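Probable oxidoreductase (Mycobacterium abscessus, PDB 4EYE) is probably an oxidoreductase of the quinone-reductase branch of the medium-chain dehydrogenases, a family in which a Rossmann domain typically binds NAD(P)H. Local coordinates at residues Q131-E136 against S314-L319; T197-S202 against K333-M338. One frame throughout, in Å; residues are numbered along the deposited sequence.

Contact 1 of 2, residues Q131-E136 against S314-L319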
ATOM      1  N   GLN A 131       9.693  16.344  -0.851  1.00 20.84           N
ATOM      2  CA  GLN A 131      10.338  15.984   0.412  1.00 20.94           C
ATOM      3  C   GLN A 131      10.805  14.506   0.444  1.00 20.16           C
ATOM      4  O   GLN A 131      11.579  14.123   1.336  1.00 20.35           O
ATOM      5  CB  GLN A 131       9.381  16.223   1.592  1.00 21.36           C
ATOM      6  CG  GLN A 131       8.981  17.693   1.781  1.00 22.26           C
ATOM      7  CD  GLN A 131       7.641  18.051   1.145  1.00 22.08           C
ATOM      8  OE1 GLN A 131       7.172  17.402   0.227  1.00 21.86           O
ATOM      9  NE2 GLN A 131       7.046  19.117   1.633  1.00 22.78           N
ATOM     10  N   LEU A 132      10.335  13.679  -0.502  1.00 19.26           N
ATOM     11  CA  LEU A 132      10.540  12.238  -0.440  1.00 18.60           C
ATOM     12  C   LEU A 132      11.604  11.775  -1.403  1.00 18.51           C
ATOM     13  O   LEU A 132      11.733  12.281  -2.549  1.00 18.48           O
ATOM     14  CB  LEU A 132       9.201  11.479  -0.723  1.00 18.14           C
ATOM     15  CG  LEU A 132       8.017  11.782   0.208  1.00 17.99           C
ATOM     16  CD1 LEU A 132       6.844  10.872  -0.179  1.00 17.66           C
ATOM     17  CD2 LEU A 132       8.378  11.646   1.685  1.00 17.96           C
ATOM     18  N   ASP A 133      12.342  10.746  -1.003  1.00 18.46           N
ATOM     19  CA  ASP A 133      13.120  10.034  -1.983  1.00 18.47           C
ATOM     20  C   ASP A 133      12.226   9.039  -2.769  1.00 17.99           C
ATOM     21  O   ASP A 133      11.054   8.899  -2.457  1.00 17.54           O
ATOM     22  CB  ASP A 133      14.372   9.366  -1.359  1.00 18.86           C
ATOM     23  CG  ASP A 133      14.068   8.137  -0.539  1.00 18.65           C
ATOM     24  OD1 ASP A 133      12.996   7.496  -0.692  1.00 18.30           O
ATOM     25  OD2 ASP A 133      14.948   7.770   0.249  1.00 18.98           O
ATOM     26  N   ASP A 134      12.780   8.397  -3.796  1.00 17.89           N
ATOM     27  CA  ASP A 134      11.990   7.515  -4.686  1.00 17.84           C
ATOM     28  C   ASP A 134      11.388   6.289  -4.002  1.00 17.07           C
ATOM     29  O   ASP A 134      10.288   5.892  -4.318  1.00 16.70           O
ATOM     30  CB  ASP A 134      12.792   7.118  -5.948  1.00 18.36           C
ATOM     31  CG  ASP A 134      13.062   8.314  -6.818  1.00 19.36           C
ATOM     32  OD1 ASP A 134      12.343   9.337  -6.732  1.00 20.02           O
ATOM     33  OD2 ASP A 134      13.986   8.268  -7.612  1.00 20.45           O
ATOM     34  N   ALA A 135      12.106   5.700  -3.064  1.00 16.83           N
ATOM     35  CA  ALA A 135      11.538   4.596  -2.250  1.00 16.51           C
ATOM     36  C   ALA A 135      10.341   5.048  -1.388  1.00 16.26           C
ATOM     37  O   ALA A 135       9.310   4.384  -1.305  1.00 15.98           O
ATOM     38  CB  ALA A 135      12.604   3.979  -1.375  1.00 16.67           C
ATOM     39  N   GLU A 136      10.507   6.172  -0.705  1.00 16.34           N
ATOM     40  CA  GLU A 136       9.425   6.731   0.102  1.00 16.27           C
ATOM     41  C   GLU A 136       8.240   7.100  -0.770  1.00 16.02           C
ATOM     42  O   GLU A 136       7.091   6.874  -0.370  1.00 15.87           O
ATOM     43  CB  GLU A 136       9.928   7.946   0.900  1.00 16.66           C
ATOM     44  CG  GLU A 136      10.967   7.612   1.992  1.00 17.00           C
ATOM     45  CD  GLU A 136      11.653   8.894   2.538  1.00 17.45           C
ATOM     46  OE1 GLU A 136      11.795   9.893   1.804  1.00 17.61           O
ATOM     47  OE2 GLU A 136      11.952   8.880   3.732  1.00 17.98           O
ATOM     48  N   SER A 314      11.716  -0.402   4.823  1.00 16.99           N
ATOM     49  CA  SER A 314      12.528  -1.253   5.702  1.00 17.40           C
ATOM     50  C   SER A 314      13.627  -1.993   4.911  1.00 17.54           C
ATOM     51  O   SER A 314      14.656  -2.372   5.485  1.00 18.09           O
ATOM     52  CB  SER A 314      11.635  -2.233   6.446  1.00 17.44           C
ATOM     53  OG  SER A 314      10.892  -3.058   5.536  1.00 17.17           O
ATOM     54  N   ALA A 315      13.428  -2.153   3.603  1.00 17.15           N
ATOM     55  CA  ALA A 315      14.349  -2.848   2.754  1.00 17.27           C
ATOM     56  C   ALA A 315      14.333  -2.280   1.321  1.00 16.99           C
ATOM     57  O   ALA A 315      13.257  -2.004   0.764  1.00 16.49           O
ATOM     58  CB  ALA A 315      14.000  -4.325   2.696  1.00 17.37           C
ATOM     59  N   ARG A 316      15.535  -2.163   0.735  1.00 17.18           N
ATOM     60  CA  ARG A 316      15.700  -1.811  -0.649  1.00 17.07           C
ATOM     61  C   ARG A 316      16.618  -2.864  -1.255  1.00 17.35           C
ATOM     62  O   ARG A 316      17.802  -2.916  -0.962  1.00 17.76           O
ATOM     63  CB  ARG A 316      16.252  -0.392  -0.812  1.00 17.20           C
ATOM     64  CG  ARG A 316      15.565   0.636   0.046  1.00 17.13           C
ATOM     65  CD  ARG A 316      15.939   2.052  -0.299  1.00 17.34           C
ATOM     66  NE  ARG A 316      15.434   2.986   0.695  1.00 17.43           N
ATOM     67  CZ  ARG A 316      15.411   4.313   0.525  1.00 17.63           C
ATOM     68  NH1 ARG A 316      15.876   4.838  -0.580  1.00 17.80           N
ATOM     69  NH2 ARG A 316      14.935   5.106   1.466  1.00 17.91           N
ATOM     70  N   ILE A 317      16.047  -3.697  -2.106  1.00 17.24           N
ATOM     71  CA  ILE A 317      16.686  -4.936  -2.566  1.00 17.49           C
ATOM     72  C   ILE A 317      17.009  -4.744  -4.033  1.00 17.45           C
ATOM     73  O   ILE A 317      16.186  -4.200  -4.761  1.00 17.12           O
ATOM     74  CB  ILE A 317      15.745  -6.123  -2.385  1.00 17.41           C
ATOM     75  CG1 ILE A 317      15.257  -6.280  -0.907  1.00 17.46           C
ATOM     76  CG2 ILE A 317      16.400  -7.384  -2.936  1.00 17.65           C
ATOM     77  CD1 ILE A 317      16.358  -6.467   0.148  1.00 17.91           C
ATOM     78  N   PRO A 318      18.229  -5.095  -4.475  1.00 17.81           N
ATOM     79  CA  PRO A 318      18.453  -4.999  -5.916  1.00 17.86           C
ATOM     80  C   PRO A 318      17.401  -5.796  -6.711  1.00 17.71           C
ATOM     81  O   PRO A 318      17.052  -6.914  -6.348  1.00 17.63           O
ATOM     82  CB  PRO A 318      19.852  -5.616  -6.116  1.00 18.36           C
ATOM     83  CG  PRO A 318      20.490  -5.697  -4.746  1.00 18.56           C
ATOM     84  CD  PRO A 318      19.398  -5.575  -3.734  1.00 18.26           C
ATOM     85  N   LEU A 319      16.976  -5.241  -7.840  1.00 17.74           N
ATOM     86  CA  LEU A 319      16.073  -5.904  -8.775  1.00 17.84           C
ATOM     87  C   LEU A 319      16.528  -7.311  -9.136  1.00 18.44           C
ATOM     88  O   LEU A 319      15.729  -8.206  -9.232  1.00 18.18           O
ATOM     89  CB  LEU A 319      15.903  -5.053 -10.048  1.00 17.70           C
ATOM     90  CG  LEU A 319      14.916  -5.592 -11.058  1.00 17.57           C
ATOM     91  CD1 LEU A 319      13.538  -5.797 -10.413  1.00 17.20           C
ATOM     92  CD2 LEU A 319      14.813  -4.637 -12.252  1.00 17.50           C
TER

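Contact 2 of 2, residues T197-S202 against K333-M338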
ATOM      1  N   THR A 197       6.797  -4.999  17.415  1.00 28.72           N
ATOM      2  CA  THR A 197       6.247  -4.085  18.408  1.00 29.18           C
ATOM      3  C   THR A 197       6.954  -2.723  18.431  1.00 29.27           C
ATOM      4  O   THR A 197       6.288  -1.692  18.416  1.00 29.20           O
ATOM      5  CB  THR A 197       6.272  -4.720  19.835  1.00 30.00           C
ATOM      6  OG1 THR A 197       5.429  -5.873  19.827  1.00 30.06           O
ATOM      7  CG2 THR A 197       5.744  -3.738  20.877  1.00 29.76           C
ATOM      8  N   GLU A 198       8.290  -2.714  18.455  1.00 29.69           N
ATOM      9  CA  GLU A 198       9.029  -1.431  18.506  1.00 30.63           C
ATOM     10  C   GLU A 198       8.922  -0.660  17.183  1.00 27.73           C
ATOM     11  O   GLU A 198       8.854   0.571  17.173  1.00 27.94           O
ATOM     12  CB  GLU A 198      10.505  -1.642  18.853  1.00 33.00           C
ATOM     13  CG  GLU A 198      10.728  -2.307  20.197  1.00 36.75           C
ATOM     14  CD  GLU A 198      10.107  -1.554  21.342  1.00 40.54           C
ATOM     15  OE1 GLU A 198       9.709  -2.236  22.308  1.00 48.61           O
ATOM     16  OE2 GLU A 198      10.007  -0.294  21.290  1.00 44.39           O
ATOM     17  N   PHE A 199       8.929  -1.390  16.085  1.00 26.16           N
ATOM     18  CA  PHE A 199       8.741  -0.780  14.776  1.00 25.42           C
ATOM     19  C   PHE A 199       7.437  -0.021  14.750  1.00 24.59           C
ATOM     20  O   PHE A 199       7.389   1.147  14.395  1.00 24.70           O
ATOM     21  CB  PHE A 199       8.740  -1.822  13.676  1.00 24.99           C
ATOM     22  CG  PHE A 199       8.346  -1.252  12.324  1.00 24.46           C
ATOM     23  CD1 PHE A 199       9.262  -0.550  11.576  1.00 24.54           C
ATOM     24  CD2 PHE A 199       7.053  -1.380  11.853  1.00 23.86           C
ATOM     25  CE1 PHE A 199       8.891  -0.009  10.328  1.00 24.66           C
ATOM     26  CE2 PHE A 199       6.681  -0.838  10.625  1.00 23.82           C
ATOM     27  CZ  PHE A 199       7.598  -0.141   9.877  1.00 23.66           C
ATOM     28  N   VAL A 200       6.367  -0.698  15.134  1.00 24.34           N
ATOM     29  CA  VAL A 200       5.037  -0.102  15.134  1.00 24.47           C
ATOM     30  C   VAL A 200       4.950   1.100  16.045  1.00 25.34           C
ATOM     31  O   VAL A 200       4.391   2.148  15.658  1.00 24.19           O
ATOM     32  CB  VAL A 200       3.955  -1.179  15.426  1.00 24.61           C
ATOM     33  CG1 VAL A 200       2.645  -0.543  15.832  1.00 24.57           C
ATOM     34  CG2 VAL A 200       3.794  -2.050  14.178  1.00 24.02           C
ATOM     35  N   LYS A 201       5.527   0.976  17.254  1.00 26.79           N
ATOM     36  CA  LYS A 201       5.632   2.139  18.130  1.00 28.46           C
ATOM     37  C   LYS A 201       6.361   3.290  17.414  1.00 27.81           C
ATOM     38  O   LYS A 201       5.911   4.420  17.450  1.00 28.03           O
ATOM     39  CB  LYS A 201       6.336   1.758  19.461  1.00 30.95           C
ATOM     40  CG  LYS A 201       6.147   2.784  20.550  1.00 33.32           C
ATOM     41  CD  LYS A 201       4.701   2.928  21.043  1.00 34.48           C
ATOM     42  CE  LYS A 201       4.571   4.109  22.018  1.00 36.83           C
ATOM     43  NZ  LYS A 201       3.126   4.440  22.269  1.00 37.60           N
ATOM     44  N   SER A 202       7.483   3.005  16.748  1.00 27.98           N
ATOM     45  CA  SER A 202       8.240   4.067  16.081  1.00 27.91           C
ATOM     46  C   SER A 202       7.441   4.738  14.943  1.00 27.33           C
ATOM     47  O   SER A 202       7.688   5.891  14.597  1.00 27.09           O
ATOM     48  CB  SER A 202       9.566   3.539  15.521  1.00 28.84           C
ATOM     49  OG  SER A 202       9.367   2.809  14.301  1.00 28.99           O
ATOM     50  N   LYS A 333       8.525 -11.390   6.561  1.00 26.11           N
ATOM     51  CA  LYS A 333       9.652 -10.650   7.122  1.00 26.01           C
ATOM     52  C   LYS A 333       9.603  -9.109   6.960  1.00 24.66           C
ATOM     53  O   LYS A 333      10.424  -8.432   7.532  1.00 24.58           O
ATOM     54  CB  LYS A 333      10.954 -11.205   6.544  1.00 26.90           C
ATOM     55  CG  LYS A 333      11.103 -12.705   6.803  1.00 28.59           C
ATOM     56  CD  LYS A 333      12.408 -13.262   6.245  1.00 30.14           C
ATOM     57  CE  LYS A 333      12.659 -14.692   6.732  1.00 32.35           C
ATOM     58  NZ  LYS A 333      13.980 -15.118   6.241  1.00 34.82           N
ATOM     59  N   VAL A 334       8.635  -8.566   6.216  1.00 23.52           N
ATOM     60  CA  VAL A 334       8.642  -7.145   5.852  1.00 22.82           C
ATOM     61  C   VAL A 334       7.770  -6.296   6.762  1.00 22.33           C
ATOM     62  O   VAL A 334       6.566  -6.521   6.875  1.00 22.44           O
ATOM     63  CB  VAL A 334       8.166  -6.924   4.388  1.00 22.41           C
ATOM     64  CG1 VAL A 334       8.085  -5.427   4.041  1.00 21.38           C
ATOM     65  CG2 VAL A 334       9.086  -7.666   3.443  1.00 22.20           C
ATOM     66  N   TYR A 335       8.400  -5.299   7.385  1.00 22.26           N
ATOM     67  CA  TYR A 335       7.706  -4.264   8.122  1.00 21.95           C
ATOM     68  C   TYR A 335       7.647  -3.029   7.229  1.00 20.39           C
ATOM     69  O   TYR A 335       8.611  -2.666   6.592  1.00 20.12           O
ATOM     70  CB  TYR A 335       8.407  -3.928   9.446  1.00 23.05           C
ATOM     71  CG  TYR A 335       8.656  -5.077  10.418  1.00 24.52           C
ATOM     72  CD1 TYR A 335       8.013  -6.310  10.290  1.00 25.75           C
ATOM     73  CD2 TYR A 335       9.567  -4.925  11.444  1.00 25.58           C
ATOM     74  CE1 TYR A 335       8.292  -7.374  11.165  1.00 26.74           C
ATOM     75  CE2 TYR A 335       9.850  -5.954  12.335  1.00 27.01           C
ATOM     76  CZ  TYR A 335       9.203  -7.180  12.198  1.00 27.88           C
ATOM     77  OH  TYR A 335       9.490  -8.197  13.079  1.00 29.21           O
ATOM     78  N   GLY A 336       6.516  -2.371   7.195  1.00 19.33           N
ATOM     79  CA  GLY A 336       6.373  -1.158   6.387  1.00 18.56           C
ATOM     80  C   GLY A 336       6.453  -1.575   4.914  1.00 17.85           C
ATOM     81  O   GLY A 336       5.752  -2.505   4.482  1.00 18.08           O
ATOM     82  N   LYS A 337       7.319  -0.913   4.153  1.00 17.10           N
ATOM     83  CA  LYS A 337       7.413  -1.152   2.736  1.00 16.41           C
ATOM     84  C   LYS A 337       8.801  -1.702   2.345  1.00 16.35           C
ATOM     85  O   LYS A 337       9.826  -1.226   2.804  1.00 16.42           O
ATOM     86  CB  LYS A 337       7.125   0.157   1.981  1.00 16.04           C
ATOM     87  CG  LYS A 337       6.903  -0.026   0.477  1.00 15.85           C
ATOM     88  CD  LYS A 337       5.510  -0.634   0.226  1.00 15.64           C
ATOM     89  CE  LYS A 337       5.256  -0.938  -1.226  1.00 15.55           C
ATOM     90  NZ  LYS A 337       3.869  -1.457  -1.424  1.00 15.49           N
ATOM     91  N   MET A 338       8.799  -2.645   1.417  1.00 16.15           N
ATOM     92  CA  MET A 338       9.990  -3.100   0.730  1.00 16.22           C
ATOM     93  C   MET A 338       9.955  -2.574  -0.713  1.00 15.83           C
ATOM     94  O   MET A 338       8.905  -2.621  -1.359  1.00 15.50           O
ATOM     95  CB  MET A 338       9.993  -4.619   0.675  1.00 16.57           C
ATOM     96  CG  MET A 338      10.922  -5.280  -0.347  1.00 16.86           C
ATOM     97  SD  MET A 338      10.761  -7.115  -0.369  1.00 17.42           S
ATOM     98  CE  MET A 338      11.860  -7.635   0.924  1.00 17.58           C
TER

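Contact 1 of 2, residues Q131-E136 against S314-L319
Arg316 reaches out from strand 313-318 and takes hold of Asp133, the residue just before helix 134-140. The two side chains approach from opposite directions, and the guanidinium meets the carboxylate end-on with both terminal nitrogens on one oxygen: NH2 of Arg316 lies 2.9 Å from OD2 of Asp133, and NH1 of Arg316 is 3.2 Å from that same OD2. The oxygen sits in the guanidinium plane, but the two planes stand 87° apart. NH2 uses the syn lone pair of OD2, while NH1 comes in from above the carboxylate plane with a more bent bond, 141° at the hydrogen against 155° for NH2. An arginine chain extended from CG to NE spans the gap, and its flat end passes over Ala135, whose CB touches Arg316 CZ at 3.4 Å over the centre of one guanidinium face. The salt bridge ties the start of helix 134-140 to the edge of the mixed sheet in the GroES-like domain of the medium-chain dehydrogenase fold; Val339 and Val341 of neighbouring strand 337-341 also pack against the arginine.

With CG of Asp133 between the backbone N and the carbonyl carbon, OD1 accepts from Glu136 N at 2.8 Å, and Glu136 OE1 takes the return bond from Asp133 N at 3.0 Å, a capping box. The backbone N-H and the guanidinium together probably favour the charged carboxylate.

Contact 2 of 2, residues T197-S202 against K333-M338
Phe199 meets Tyr335 and Gly336 on the side of helix 197-203 that faces the 333-338 loop. Before it, Thr197 points away from that loop and packs on Val191 and Val208, strand residues of the parallel sheet beneath the helix. Phe199 itself has CG anti to its backbone N (chi1 172°), which carries the ring off the helix so that one face lies against Tyr335 CB. That CB of Tyr335 lies 3.7 Å from the centroid of the Phe199 ring and 8° off its normal, a CH-pi contact over the face. The side chains slide past each other in opposite directions, leaving the rings oblique, centroids 5.5 Å apart and planes at 43°; Tyr335 CD2 comes within 3.9 Å of Phe199 CB. At the far end of the phenylalanine, CZ is 3.7 Å from Gly336 N, where the backbone turns with positive phi.

The helix belongs to the Rossmann-type domain, following strand 186-191 and leading to strand 207-210, whereas the loop runs into strand 337-341 of the other, GroES-like domain, so the pair lies across the interdomain boundary. Next along the helix, Val200 points back at the sheet, onto Ala189, Val191 and Val208. Ser202 then folds its hydroxyl onto the preceding turn, OG donating to Phe199 O at 2.6 Å.

Overall arrangement
The centres of contact 1 and contact 2 lie 15 Å apart, and their segments alternate along the chain, so two long-range connections interlock. They join where strands 313-318 and 337-341 run parallel as sheet neighbours: Ser314 N is 2.9 Å from Lys337 O, and Ser314 OG is 2.5 Å from Tyr335 O, both probable hydrogen bonds. Farther along, Ile317 CG1 packs on Met338 CE at 4.1 Å. Contact 1 ties one of these strands to the start of helix 134-140, while contact 2 sets the loop leading into the other against the Rossmann-type domain. In relatives the cofactor lies in the cleft between the two domains, the boundary that contact 2 spans.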